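Local coordinates for putative lipoprotein LppA (Mycobacterium tuberculosis, PDB 2V7S), which is of unknown function but is probably a membrane-attached lipoprotein of the mycobacterial cell envelope, from a family confined to pathogenic mycobacteria, at residues A79-Q84 against A128-I133; A102-L107 against G185-L190; S151-F154 against R160-D163. All blocks are in the same frame, centred on the assembly; numbering follows the deposited sequence.

Interaction 1. Residues A79-Q84 against A128-I133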
# COMPACT_ATOMS: atom_id res chain seq x y z
N ALA A 79 9.44 -33.65 -29.35
CA ALA A 79 10.52 -34.60 -29.62
C ALA A 79 10.49 -35.84 -28.72
O ALA A 79 11.02 -36.90 -29.07
CB ALA A 79 11.86 -33.91 -29.58
N ALA A 80 9.84 -35.73 -27.56
CA ALA A 80 9.74 -36.85 -26.63
C ALA A 80 8.56 -37.75 -27.00
O ALA A 80 8.54 -38.94 -26.67
CB ALA A 80 9.62 -36.33 -25.18
N ILE A 81 7.57 -37.17 -27.70
CA ILE A 81 6.29 -37.84 -27.95
C ILE A 81 5.95 -38.03 -29.45
O ILE A 81 5.71 -37.04 -30.16
CB ILE A 81 5.10 -37.16 -27.19
CG1 ILE A 81 5.33 -37.25 -25.67
CG2 ILE A 81 3.76 -37.83 -27.56
CD1 ILE A 81 4.74 -36.06 -24.90
N PRO A 82 5.87 -39.32 -29.90
CA PRO A 82 5.73 -39.74 -31.31
C PRO A 82 4.56 -39.08 -32.00
O PRO A 82 3.40 -39.25 -31.57
CB PRO A 82 5.46 -41.25 -31.21
CG PRO A 82 5.95 -41.66 -29.92
CD PRO A 82 5.88 -40.49 -29.00
N GLY A 83 4.85 -38.30 -33.02
CA GLY A 83 3.80 -37.67 -33.81
C GLY A 83 3.19 -36.42 -33.20
O GLY A 83 2.28 -35.84 -33.79
N GLN A 84 3.67 -35.99 -32.03
CA GLN A 84 3.17 -34.73 -31.47
C GLN A 84 3.71 -33.52 -32.24
O GLN A 84 4.86 -33.50 -32.69
CB GLN A 84 3.39 -34.61 -29.95
CG GLN A 84 2.71 -33.37 -29.26
CD GLN A 84 1.18 -33.36 -29.31
OE1 GLN A 84 0.51 -33.76 -28.36
NE2 GLN A 84 0.63 -32.85 -30.39
N ALA A 128 -2.62 -40.50 -21.03
CA ALA A 128 -2.14 -40.35 -19.64
C ALA A 128 -0.62 -40.49 -19.54
O ALA A 128 0.05 -39.66 -18.89
CB ALA A 128 -2.84 -41.36 -18.71
N GLU A 129 -0.06 -41.48 -20.22
CA GLU A 129 1.40 -41.69 -20.19
C GLU A 129 2.17 -40.54 -20.85
O GLU A 129 3.17 -40.04 -20.30
CB GLU A 129 1.76 -43.02 -20.86
CG GLU A 129 2.99 -43.71 -20.30
N ASP A 130 1.72 -40.13 -22.02
CA ASP A 130 2.38 -39.04 -22.70
C ASP A 130 2.23 -37.73 -21.94
O ASP A 130 3.13 -36.89 -21.96
CB ASP A 130 1.93 -38.94 -24.17
CG ASP A 130 2.42 -40.13 -25.01
OD1 ASP A 130 3.43 -40.76 -24.62
OD2 ASP A 130 1.78 -40.47 -26.03
N PHE A 131 1.11 -37.56 -21.26
CA PHE A 131 0.89 -36.37 -20.46
C PHE A 131 1.91 -36.26 -19.31
O PHE A 131 2.46 -35.18 -19.09
CB PHE A 131 -0.54 -36.27 -19.93
CG PHE A 131 -0.89 -34.89 -19.38
CD1 PHE A 131 -0.90 -34.66 -18.01
CD2 PHE A 131 -1.21 -33.84 -20.25
CE1 PHE A 131 -1.21 -33.38 -17.50
CE2 PHE A 131 -1.52 -32.55 -19.75
CZ PHE A 131 -1.53 -32.32 -18.38
N LYS A 132 2.18 -37.37 -18.63
CA LYS A 132 3.18 -37.39 -17.57
C LYS A 132 4.55 -37.04 -18.13
O LYS A 132 5.31 -36.31 -17.51
CB LYS A 132 3.26 -38.76 -16.86
CG LYS A 132 1.94 -39.30 -16.31
CD LYS A 132 2.19 -40.52 -15.38
CE LYS A 132 1.22 -41.70 -15.64
NZ LYS A 132 -0.08 -41.74 -14.86
N ILE A 133 4.88 -37.55 -19.32
CA ILE A 133 6.14 -37.18 -19.96
C ILE A 133 6.22 -35.67 -20.23
O ILE A 133 7.22 -35.00 -19.91
CB ILE A 133 6.41 -38.02 -21.23
CG1 ILE A 133 6.79 -39.46 -20.86
CG2 ILE A 133 7.53 -37.38 -22.09
CD1 ILE A 133 6.36 -40.49 -21.89

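Interaction 2. Residues A102-L107 against G185-L190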
# COMPACT_ATOMS: atom_id res chain seq x y z
N ALA A 102 -0.66 -9.80 -18.06
CA ALA A 102 -1.58 -9.87 -16.95
C ALA A 102 -1.21 -8.78 -15.94
O ALA A 102 -0.09 -8.24 -15.99
CB ALA A 102 -1.53 -11.26 -16.31
N LEU A 103 -2.14 -8.46 -15.05
CA LEU A 103 -1.89 -7.47 -14.01
C LEU A 103 -0.90 -7.96 -12.96
O LEU A 103 -0.98 -9.11 -12.54
CB LEU A 103 -3.20 -7.14 -13.27
CG LEU A 103 -4.29 -6.55 -14.16
CD1 LEU A 103 -5.53 -6.31 -13.34
CD2 LEU A 103 -3.78 -5.25 -14.77
N CYS A 104 -0.03 -7.06 -12.50
CA CYS A 104 0.69 -7.29 -11.24
C CYS A 104 -0.24 -7.14 -10.04
O CYS A 104 -1.27 -6.45 -10.11
CB CYS A 104 1.84 -6.29 -11.07
SG CYS A 104 2.98 -6.45 -12.39
N ASP A 105 0.15 -7.77 -8.93
CA ASP A 105 -0.60 -7.76 -7.68
C ASP A 105 -0.74 -6.33 -7.13
O ASP A 105 -1.80 -5.96 -6.65
CB ASP A 105 0.13 -8.66 -6.66
CG ASP A 105 0.00 -10.17 -7.00
OD1 ASP A 105 -0.81 -10.53 -7.89
OD2 ASP A 105 0.73 -11.02 -6.38
N LYS A 106 0.32 -5.53 -7.24
CA LYS A 106 0.39 -4.29 -6.46
C LYS A 106 0.80 -3.05 -7.24
O LYS A 106 0.97 -1.97 -6.67
CB LYS A 106 1.28 -4.48 -5.22
CG LYS A 106 0.70 -5.43 -4.16
CD LYS A 106 -0.51 -4.80 -3.47
CE LYS A 106 -1.30 -5.83 -2.69
NZ LYS A 106 -2.68 -5.32 -2.37
N LEU A 107 0.94 -3.19 -8.55
CA LEU A 107 1.28 -2.07 -9.42
C LEU A 107 0.28 -2.04 -10.55
O LEU A 107 -0.14 -3.10 -11.02
CB LEU A 107 2.69 -2.24 -9.98
CG LEU A 107 3.83 -1.96 -9.00
CD1 LEU A 107 5.19 -2.27 -9.61
CD2 LEU A 107 3.80 -0.52 -8.50
N GLY A 185 4.59 -14.88 -16.33
CA GLY A 185 5.80 -14.60 -15.55
C GLY A 185 5.53 -13.76 -14.32
O GLY A 185 4.40 -13.42 -13.99
N ASP A 186 6.62 -13.44 -13.63
CA ASP A 186 6.58 -12.56 -12.51
C ASP A 186 6.31 -11.15 -13.05
O ASP A 186 6.25 -10.96 -14.27
CB ASP A 186 7.95 -12.65 -11.82
CG ASP A 186 8.01 -11.93 -10.50
OD1 ASP A 186 6.96 -11.64 -9.92
OD2 ASP A 186 9.13 -11.70 -10.02
N CYS A 187 6.13 -10.18 -12.14
CA CYS A 187 5.85 -8.80 -12.46
C CYS A 187 7.15 -8.11 -12.90
O CYS A 187 8.20 -8.31 -12.26
CB CYS A 187 5.24 -8.08 -11.21
SG CYS A 187 4.81 -6.35 -11.51
N PHE A 188 7.10 -7.35 -14.00
CA PHE A 188 8.30 -6.57 -14.44
C PHE A 188 7.82 -5.19 -14.80
O PHE A 188 6.75 -5.06 -15.32
CB PHE A 188 8.97 -7.17 -15.71
CG PHE A 188 9.59 -8.53 -15.50
CD1 PHE A 188 8.79 -9.68 -15.46
CD2 PHE A 188 10.98 -8.67 -15.33
CE1 PHE A 188 9.36 -10.95 -15.22
CE2 PHE A 188 11.56 -9.96 -15.13
CZ PHE A 188 10.72 -11.10 -15.08
N LEU A 189 8.63 -4.18 -14.52
CA LEU A 189 8.40 -2.82 -14.99
C LEU A 189 8.42 -2.77 -16.50
O LEU A 189 9.27 -3.39 -17.14
CB LEU A 189 9.51 -1.89 -14.44
CG LEU A 189 9.74 -1.77 -12.92
CD1 LEU A 189 10.88 -0.80 -12.57
CD2 LEU A 189 8.43 -1.25 -12.31
N LEU A 190 7.52 -1.99 -17.08
CA LEU A 190 7.58 -1.69 -18.49
C LEU A 190 8.88 -0.95 -18.83
O LEU A 190 9.38 -0.19 -18.01
CB LEU A 190 6.37 -0.79 -18.84
CG LEU A 190 4.97 -1.35 -18.50
CD1 LEU A 190 3.87 -0.31 -18.79
CD2 LEU A 190 4.69 -2.64 -19.28

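Interaction 3. Residues S151-F154 against R160-D163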
# COMPACT_ATOMS: atom_id res chain seq x y z
N SER A 151 0.70 -28.70 -8.96
CA SER A 151 -0.71 -29.10 -8.75
C SER A 151 -1.41 -29.63 -10.02
O SER A 151 -0.88 -29.51 -11.13
CB SER A 151 -1.54 -27.99 -8.07
OG SER A 151 -1.67 -26.86 -8.90
N SER A 152 -2.56 -30.26 -9.81
CA SER A 152 -3.41 -30.77 -10.88
C SER A 152 -4.87 -30.69 -10.41
O SER A 152 -5.22 -31.27 -9.38
CB SER A 152 -3.03 -32.22 -11.23
OG SER A 152 -3.90 -32.80 -12.22
N LEU A 153 -5.71 -29.96 -11.14
CA LEU A 153 -7.16 -29.92 -10.86
C LEU A 153 -7.87 -31.20 -11.27
O LEU A 153 -8.97 -31.47 -10.78
CB LEU A 153 -7.83 -28.70 -11.54
CG LEU A 153 -7.46 -27.30 -11.02
CD1 LEU A 153 -8.10 -26.21 -11.87
CD2 LEU A 153 -7.81 -27.12 -9.53
N PHE A 154 -7.24 -31.98 -12.15
CA PHE A 154 -7.75 -33.30 -12.63
C PHE A 154 -6.72 -34.01 -13.53
O PHE A 154 -5.81 -33.38 -14.01
CB PHE A 154 -9.07 -33.14 -13.40
CG PHE A 154 -9.14 -31.87 -14.23
CD1 PHE A 154 -8.31 -31.68 -15.33
CD2 PHE A 154 -10.04 -30.87 -13.89
CE1 PHE A 154 -8.38 -30.51 -16.09
CE2 PHE A 154 -10.12 -29.70 -14.63
CZ PHE A 154 -9.28 -29.52 -15.74
N ARG A 160 -6.90 -33.21 -18.45
CA ARG A 160 -5.60 -33.37 -17.84
C ARG A 160 -5.02 -31.99 -17.63
O ARG A 160 -5.02 -31.15 -18.55
CB ARG A 160 -4.65 -34.23 -18.68
CG ARG A 160 -5.27 -35.51 -19.29
CD ARG A 160 -4.20 -36.32 -20.02
NE ARG A 160 -4.80 -37.42 -20.81
CZ ARG A 160 -5.27 -38.57 -20.32
NH1 ARG A 160 -5.22 -38.84 -19.03
NH2 ARG A 160 -5.80 -39.45 -21.14
N ASP A 161 -4.53 -31.77 -16.41
CA ASP A 161 -4.03 -30.46 -16.00
C ASP A 161 -2.75 -30.70 -15.22
O ASP A 161 -2.69 -31.62 -14.38
CB ASP A 161 -5.06 -29.82 -15.09
CG ASP A 161 -4.75 -28.38 -14.79
OD1 ASP A 161 -3.85 -27.79 -15.44
OD2 ASP A 161 -5.44 -27.82 -13.93
N TYR A 162 -1.74 -29.90 -15.53
CA TYR A 162 -0.51 -29.87 -14.77
C TYR A 162 -0.14 -28.43 -14.61
O TYR A 162 0.06 -27.71 -15.59
CB TYR A 162 0.63 -30.65 -15.46
CG TYR A 162 1.92 -30.54 -14.67
CD1 TYR A 162 2.93 -29.68 -15.08
CD2 TYR A 162 2.09 -31.27 -13.48
CE1 TYR A 162 4.10 -29.54 -14.35
CE2 TYR A 162 3.28 -31.13 -12.73
CZ TYR A 162 4.27 -30.27 -13.19
OH TYR A 162 5.44 -30.07 -12.50
N ASP A 163 -0.01 -27.98 -13.36
CA ASP A 163 0.30 -26.58 -13.13
C ASP A 163 1.46 -26.53 -12.13
O ASP A 163 1.46 -27.28 -11.15
CB ASP A 163 -0.97 -25.90 -12.58
CG ASP A 163 -0.84 -24.39 -12.47
OD1 ASP A 163 -0.25 -23.91 -11.49
OD2 ASP A 163 -1.37 -23.67 -13.36
O HOH W 1 0.55 -25.17 -8.79

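Interaction 1. Residues A79-Q84 against A128-I133
Ile81, the first residue to leave helical geometry at the end of helix 59-80, reaches into the opening turns of helix 128-143 and rests on Asp130. Its two branches divide the work. The methyl CG2 lies beside the carboxylate, 3.6 Å from Asp130 OD2, while the longer branch passes over the CB of Asp130 and brings Ile81 CD1 to 3.5 Å from the backbone oxygen of Asp130. The side chain of Ile81 thus slants across that of Asp130, touching it from the CB out to the carboxylate. The first torsion of Ile81 (chi1 -62°) decides which branch faces which part, setting CG2 anti to the backbone nitrogen and against the acid group.

About one turn further along, Ile133 supplies the apolar half of the contact through a single methyl. Ile133 CG2 meets the methyl of Ala80 at 3.9 Å and lies 4.2 Å from Ile81 CD1, so that this one methyl touches both residues. No hydrogen bond crosses between the segments. Beyond Ile81 the chain reverses in a type II turn, closed by a bond of 3.0 Å from Gln84 N to Ile81 O, with Gly83 at positive phi.

Phe126 and Ala134 add further cover to Ile81, and Ser127 OG bonds to Asp130 N. Phe131, whose CB points away from residues 79-84, packs on Arg160 and Tyr162 of strand 160-166. The arrangement is that of helix packing in an alpha-plus-beta fold, in which the last residue of one helix and the first beyond it close against the first turns of another that is itself laid on a beta sheet.

Interaction 2. Residues A102-L107 against G185-L190
A disulfide joins Cys104 to Cys187 and is the covalent core of this contact, with the two SG atoms 2.0 Å apart and the CA atoms of the two cysteines 5.5 Å apart. The sulfurs are reached by different routes: Cys104 SG turns to the side of its own backbone nitrogen (chi1 -60°), whereas Cys187 SG extends opposite its nitrogen (chi1 -179°). The bridge is twisted by 93° about the S-S bond, close to the perpendicular arrangement in which a disulfide is relaxed, so the S-S torsion itself shows no strain.

Apolar contact is slighter. The methyls Leu107 CD1 and Leu189 CD2 approach to 4.3 Å, a loose touch, and Met53 of helix 37-53 packs on both leucines and on Cys187. Ala112 lies against Leu107 and both cysteines.

Polar groups flank the bridge without spanning it. Asp186 OD1 accepts a weak bond of 2.8 Å from the next backbone nitrogen, Cys187 N, and Asp186 OD2 forms a salt bridge with Lys56. The same OD2 is bonded to Thr37 of the second subunit, whose Asp36 and Ser38 receive the backbone N-H groups of Asp105 and Lys106. Cys104 itself packs on Ser38 of the second subunit, so the disulfide borders the dimer interface.

Strands 102-103 and 188-189 are the outer members of a small three-stranded antiparallel sheet, with strand 112-114 between them. The arrangement is a buried disulfide that links the residue after one outer strand to the residue before the other, spanning the central strand, whose Ala112 touches both cysteines.

Interaction 3. Residues S151-F154 against R160-D163
Ser151 N donates to Asp163 O over 2.7 Å, a short bond that meets the oxygen almost head-on to its carbonyl. The return bond, Asp163 N to Ser151 O at 2.8 Å, completes an antiparallel hydrogen-bonded pair, and there the donor is tilted out of the carbonyl plane. On the face carrying both side chains, a water spans Ser151 OG, at 2.8 Å, and Asp163 OD1, to which it donates. Asp163 OD1 is also bonded to Gln165.

Past this pair the regular pattern breaks. Asp161 O is taken by a side chain: the hydroxyl Ser152 OG donates to it across 2.7 Å. That reach follows from the extended chi1 of 176°, which carries the hydroxyl opposite the backbone nitrogen of Ser152. Continued register would pair Asp161 with Leu153, but the backbone N-H of Asp161 goes to Phe154 O, one residue out of step, in a longer bond of 3.2 Å bent to 138°.

Asp161 is the residue most enclosed by this contact. Its carboxylate lies alongside Leu153, the two side chains pointing the same way, with Asp161 OD2 3.5 Å from Leu153 CB and salt-bridged to Arg172. The Phe154 ring meets the CB of Asp161 obliquely, its plane 41° from the carboxylate, with Phe154 CE1 3.5 Å from Asp161 CB. The ring is also covered by Leu153 CB on one face, toward its rim, and it packs on Leu174.

Chemically, the serine hydroxyl stands in for a backbone donor where the outer chain leaves the sheet, so that the edge remains stitched to strand 160-166 through Asp161 by one side-chain and one backbone bond. Leu153, lying beside OD2, may modestly shield the ion pair of Asp161 with Arg172.

Interactions 1 and 3 lie on the same side of the chain's centre, 16 Å apart between centres, and touch where Phe131 and Ala128 of helix 128-143 meet Arg160 of strand 160-166; that helix thus lies between the end of helix 59-80 and the six-stranded sheet. Interaction 2 sits on the opposite side, its centre 33 Å from interaction 1 and 24 Å from interaction 3, in the separate three-stranded sheet. Along the chain, the segments of interactions 1 and 2 alternate, while interaction 3 falls wholly between residues 107 and 185. The covalent loop from Cys104 to Cys187 contains five of the six strands of the larger sheet, all but 86-88.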